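Local coordinates for protein quinoline 2-oxidoreductase large subunit (Pseudomonas putida, PDB 1T3Q) that probably hydroxylates quinoline next to its ring nitrogen, as the molybdenum-bearing large subunit of a molybdenum hydroxylase of the xanthine dehydrogenase family, at residues B[560-574]-B[615-628]. Numbering follows the deposited sequence.
Sequences AASIVRERVKQLAGH and THPPGFDATLEATA
Arg-567 NH2 donates to the backbone Thr-623 O at 2.8 Å, from above the carbonyl plane, with an N-H...O angle of 152°. The same nitrogen gives a bond to a water whose O also lies 2.7 Å from Glu-625 O. The direct bond ties helix 549-576 to the loop leading into strand 625-629, and the water reaches the strand itself. This strand is the outermost, within this chain, of a mixed four-stranded sheet in the molybdopterin cofactor-binding domain. Strand and helix run roughly antiparallel, with 6.9 Å between their local axes.

The Arg-567 chain is extended from CG to NE, which lays its guanidinium alongside Asp-621 and Thr-623. Ile-563 CG2 covers the centre of one guanidinium face. Over the other lies Asp-621 OD1, in a long salt bridge of 3.7 Å to NH1 to which no N-H points. That carboxylate also pairs with Arg-559 of the second subunit, so the contact borders the dimer interface. Asp-621 OD2 accepts from both Thr-623 OG1 and Thr-623 N, the latter closing an Asx turn. An alanine in place of Arg-567 is likely to leave Thr-623 O without this donor, take one positive neighbour from Asp-621 and open a gap beside Ile-563 CG2.

Near the start of 560-574 the packing is apolar. Ile-563 CG2 touches Ala-626 CB at 3.6 Å, and Val-564 CG1 lies against the backbone of Leu-624. Farther on, the Phe-620 ring turns its edge to Arg-567 O and Gln-570 NE2. A second water, held by Gln-570 NE2 and Asp-621 N, bridges the segments. Leu-571 CD1 fits against Thr-615, His-616 and Pro-617.

A type II turn from Pro-617 to Phe-620 brings the loop round. At the far end His-574 CG is anti to the backbone N (chi1 -180°), placing the ring against the loop. Pro-617 CB sits over the face of the His-574 ring in a CH-pi contact, 3.7 Å from the ring centroid.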
# COMPACT_ATOMS: atom_id res chain seq x y z
N ALA B 560 6.63 -27.15 3.30
CA ALA B 560 5.91 -26.58 2.18
C ALA B 560 6.68 -26.78 0.87
O ALA B 560 6.10 -27.16 -0.15
CB ALA B 560 5.64 -25.10 2.41
N ALA B 561 7.98 -26.52 0.91
CA ALA B 561 8.81 -26.68 -0.28
C ALA B 561 8.86 -28.14 -0.72
O ALA B 561 8.90 -28.44 -1.91
CB ALA B 561 10.22 -26.17 -0.00
N SER B 562 8.83 -29.05 0.26
CA SER B 562 8.87 -30.48 -0.04
C SER B 562 7.65 -30.92 -0.83
O SER B 562 7.76 -31.71 -1.77
CB SER B 562 8.96 -31.29 1.26
OG SER B 562 8.93 -32.68 0.98
N ILE B 563 6.48 -30.40 -0.46
CA ILE B 563 5.26 -30.76 -1.15
C ILE B 563 5.34 -30.44 -2.64
O ILE B 563 5.02 -31.29 -3.48
CB ILE B 563 4.04 -30.03 -0.56
CG1 ILE B 563 3.82 -30.48 0.89
CG2 ILE B 563 2.80 -30.31 -1.41
CD1 ILE B 563 2.78 -29.68 1.62
N VAL B 564 5.77 -29.23 -2.97
CA VAL B 564 5.87 -28.87 -4.38
C VAL B 564 7.08 -29.53 -5.04
O VAL B 564 7.04 -29.86 -6.22
CB VAL B 564 5.90 -27.33 -4.56
CG1 VAL B 564 4.58 -26.75 -4.09
CG2 VAL B 564 7.05 -26.72 -3.79
N ARG B 565 8.14 -29.75 -4.27
CA ARG B 565 9.33 -30.41 -4.79
C ARG B 565 8.94 -31.81 -5.27
O ARG B 565 9.33 -32.24 -6.35
CB ARG B 565 10.42 -30.52 -3.72
CG ARG B 565 11.67 -31.28 -4.19
CD ARG B 565 12.82 -31.20 -3.17
NE ARG B 565 12.55 -31.96 -1.96
CZ ARG B 565 13.38 -32.06 -0.93
NH1 ARG B 565 13.06 -32.78 0.13
NH2 ARG B 565 14.55 -31.43 -0.96
N GLU B 566 8.16 -32.52 -4.46
CA GLU B 566 7.73 -33.87 -4.82
C GLU B 566 6.94 -33.88 -6.12
O GLU B 566 7.09 -34.79 -6.93
CB GLU B 566 6.89 -34.49 -3.69
CG GLU B 566 7.71 -34.90 -2.49
CD GLU B 566 8.73 -35.98 -2.85
OE1 GLU B 566 9.79 -36.05 -2.19
OE2 GLU B 566 8.46 -36.75 -3.80
N ARG B 567 6.10 -32.87 -6.34
CA ARG B 567 5.32 -32.82 -7.57
C ARG B 567 6.23 -32.59 -8.77
O ARG B 567 5.96 -33.08 -9.86
CB ARG B 567 4.24 -31.74 -7.45
CG ARG B 567 3.16 -32.15 -6.45
CD ARG B 567 2.20 -31.04 -6.08
NE ARG B 567 1.32 -31.47 -5.00
CZ ARG B 567 0.57 -30.66 -4.27
NH1 ARG B 567 -0.20 -31.15 -3.30
NH2 ARG B 567 0.58 -29.35 -4.49
N VAL B 568 7.32 -31.85 -8.56
CA VAL B 568 8.27 -31.60 -9.63
C VAL B 568 9.01 -32.92 -9.92
O VAL B 568 9.26 -33.26 -11.08
CB VAL B 568 9.29 -30.50 -9.24
CG1 VAL B 568 10.45 -30.46 -10.23
CG2 VAL B 568 8.60 -29.13 -9.22
N LYS B 569 9.33 -33.67 -8.87
CA LYS B 569 10.03 -34.95 -9.03
C LYS B 569 9.15 -35.96 -9.77
O LYS B 569 9.63 -36.73 -10.60
CB LYS B 569 10.43 -35.51 -7.66
CG LYS B 569 11.55 -34.71 -6.99
CD LYS B 569 11.64 -34.98 -5.49
CE LYS B 569 11.99 -36.43 -5.18
NZ LYS B 569 12.07 -36.69 -3.71
N GLN B 570 7.85 -35.95 -9.47
CA GLN B 570 6.90 -36.85 -10.11
C GLN B 570 6.80 -36.58 -11.60
O GLN B 570 6.75 -37.50 -12.41
CB GLN B 570 5.52 -36.70 -9.48
CG GLN B 570 5.48 -37.05 -8.02
CD GLN B 570 4.14 -36.77 -7.38
OE1 GLN B 570 3.98 -36.90 -6.17
NE2 GLN B 570 3.16 -36.40 -8.20
N LEU B 571 6.75 -35.30 -11.97
CA LEU B 571 6.65 -34.94 -13.37
C LEU B 571 7.96 -35.26 -14.08
O LEU B 571 7.96 -35.77 -15.20
CB LEU B 571 6.35 -33.44 -13.51
CG LEU B 571 6.25 -32.91 -14.94
CD1 LEU B 571 5.19 -33.70 -15.69
CD2 LEU B 571 5.90 -31.43 -14.93
N ALA B 572 9.07 -34.96 -13.43
CA ALA B 572 10.38 -35.22 -14.01
C ALA B 572 10.60 -36.72 -14.19
O ALA B 572 11.13 -37.16 -15.22
CB ALA B 572 11.47 -34.63 -13.12
N GLY B 573 10.21 -37.50 -13.19
CA GLY B 573 10.38 -38.94 -13.27
C GLY B 573 9.56 -39.51 -14.41
O GLY B 573 9.97 -40.47 -15.07
N HIS B 574 8.40 -38.92 -14.65
CA HIS B 574 7.51 -39.36 -15.72
C HIS B 574 8.16 -39.13 -17.08
O HIS B 574 8.13 -40.01 -17.95
CB HIS B 574 6.19 -38.60 -15.64
CG HIS B 574 5.20 -38.99 -16.69
ND1 HIS B 574 4.63 -40.25 -16.75
CD2 HIS B 574 4.66 -38.29 -17.72
CE1 HIS B 574 3.79 -40.30 -17.77
NE2 HIS B 574 3.79 -39.12 -18.37
N THR B 615 2.23 -33.62 -20.69
CA THR B 615 3.39 -34.23 -20.05
C THR B 615 3.12 -34.73 -18.62
O THR B 615 3.98 -35.38 -18.03
CB THR B 615 4.58 -33.24 -19.97
OG1 THR B 615 4.27 -32.19 -19.05
CG2 THR B 615 4.85 -32.62 -21.34
N HIS B 616 1.94 -34.43 -18.09
CA HIS B 616 1.59 -34.83 -16.73
C HIS B 616 1.28 -36.31 -16.58
O HIS B 616 0.57 -36.89 -17.40
CB HIS B 616 0.38 -34.04 -16.24
CG HIS B 616 0.58 -32.56 -16.20
ND1 HIS B 616 1.73 -31.95 -16.67
CD2 HIS B 616 -0.22 -31.56 -15.76
CE1 HIS B 616 1.62 -30.64 -16.51
NE2 HIS B 616 0.45 -30.38 -15.96
N PRO B 617 1.80 -36.95 -15.52
CA PRO B 617 1.53 -38.37 -15.30
C PRO B 617 0.11 -38.53 -14.74
O PRO B 617 -0.47 -37.57 -14.23
CB PRO B 617 2.60 -38.77 -14.28
CG PRO B 617 2.77 -37.51 -13.48
CD PRO B 617 2.80 -36.45 -14.56
N PRO B 618 -0.48 -39.73 -14.84
CA PRO B 618 -1.84 -39.90 -14.32
C PRO B 618 -1.97 -39.61 -12.82
O PRO B 618 -1.07 -39.92 -12.04
CB PRO B 618 -2.17 -41.35 -14.68
CG PRO B 618 -0.82 -42.01 -14.70
CD PRO B 618 0.04 -40.99 -15.40
N GLY B 619 -3.10 -39.01 -12.44
CA GLY B 619 -3.37 -38.69 -11.05
C GLY B 619 -2.55 -37.52 -10.51
O GLY B 619 -2.62 -37.19 -9.33
N PHE B 620 -1.78 -36.89 -11.39
CA PHE B 620 -0.92 -35.77 -11.02
C PHE B 620 -1.70 -34.56 -10.51
O PHE B 620 -2.80 -34.28 -10.98
CB PHE B 620 -0.11 -35.34 -12.25
CG PHE B 620 0.92 -34.27 -11.98
CD1 PHE B 620 0.94 -33.10 -12.74
CD2 PHE B 620 1.90 -34.46 -11.02
CE1 PHE B 620 1.93 -32.15 -12.55
CE2 PHE B 620 2.90 -33.51 -10.82
CZ PHE B 620 2.91 -32.35 -11.59
N ASP B 621 -1.12 -33.86 -9.54
CA ASP B 621 -1.71 -32.64 -9.00
C ASP B 621 -0.71 -31.55 -9.41
O ASP B 621 0.35 -31.40 -8.79
CB ASP B 621 -1.86 -32.70 -7.48
CG ASP B 621 -2.60 -31.49 -6.92
OD1 ASP B 621 -2.95 -31.50 -5.72
OD2 ASP B 621 -2.83 -30.52 -7.68
N ALA B 622 -1.04 -30.82 -10.46
CA ALA B 622 -0.16 -29.78 -10.98
C ALA B 622 0.01 -28.53 -10.11
O ALA B 622 0.75 -27.62 -10.47
CB ALA B 622 -0.62 -29.38 -12.38
N THR B 623 -0.65 -28.49 -8.96
CA THR B 623 -0.53 -27.33 -8.08
C THR B 623 0.91 -27.18 -7.58
O THR B 623 1.42 -28.06 -6.88
CB THR B 623 -1.43 -27.47 -6.84
OG1 THR B 623 -2.76 -27.84 -7.25
CG2 THR B 623 -1.49 -26.15 -6.08
N LEU B 624 1.56 -26.06 -7.92
CA LEU B 624 2.93 -25.85 -7.47
C LEU B 624 3.08 -24.78 -6.38
O LEU B 624 4.07 -24.05 -6.33
CB LEU B 624 3.86 -25.53 -8.65
CG LEU B 624 4.23 -26.72 -9.56
CD1 LEU B 624 5.37 -26.31 -10.49
CD2 LEU B 624 4.66 -27.92 -8.72
N GLU B 625 2.09 -24.71 -5.50
CA GLU B 625 2.10 -23.80 -4.37
C GLU B 625 1.48 -24.60 -3.23
O GLU B 625 0.41 -25.18 -3.39
CB GLU B 625 1.28 -22.53 -4.64
CG GLU B 625 1.32 -21.53 -3.48
CD GLU B 625 0.78 -20.15 -3.86
OE1 GLU B 625 0.81 -19.25 -2.99
OE2 GLU B 625 0.34 -19.96 -5.01
N ALA B 626 2.16 -24.64 -2.09
CA ALA B 626 1.66 -25.41 -0.96
C ALA B 626 1.98 -24.74 0.37
O ALA B 626 2.91 -23.94 0.46
CB ALA B 626 2.25 -26.82 -0.99
N THR B 627 1.22 -25.11 1.39
CA THR B 627 1.38 -24.56 2.73
C THR B 627 1.47 -25.69 3.74
O THR B 627 0.81 -26.72 3.60
CB THR B 627 0.18 -23.64 3.07
OG1 THR B 627 0.10 -22.59 2.10
CG2 THR B 627 0.33 -23.04 4.47
N ALA B 628 2.28 -25.51 4.77
CA ALA B 628 2.43 -26.52 5.80
C ALA B 628 2.92 -25.92 7.10
O ALA B 628 3.77 -25.03 7.11
CB ALA B 628 3.42 -27.60 5.33
O HOH W 1 -0.79 -27.45 -2.68
O HOH W 2 0.79 -35.26 -7.72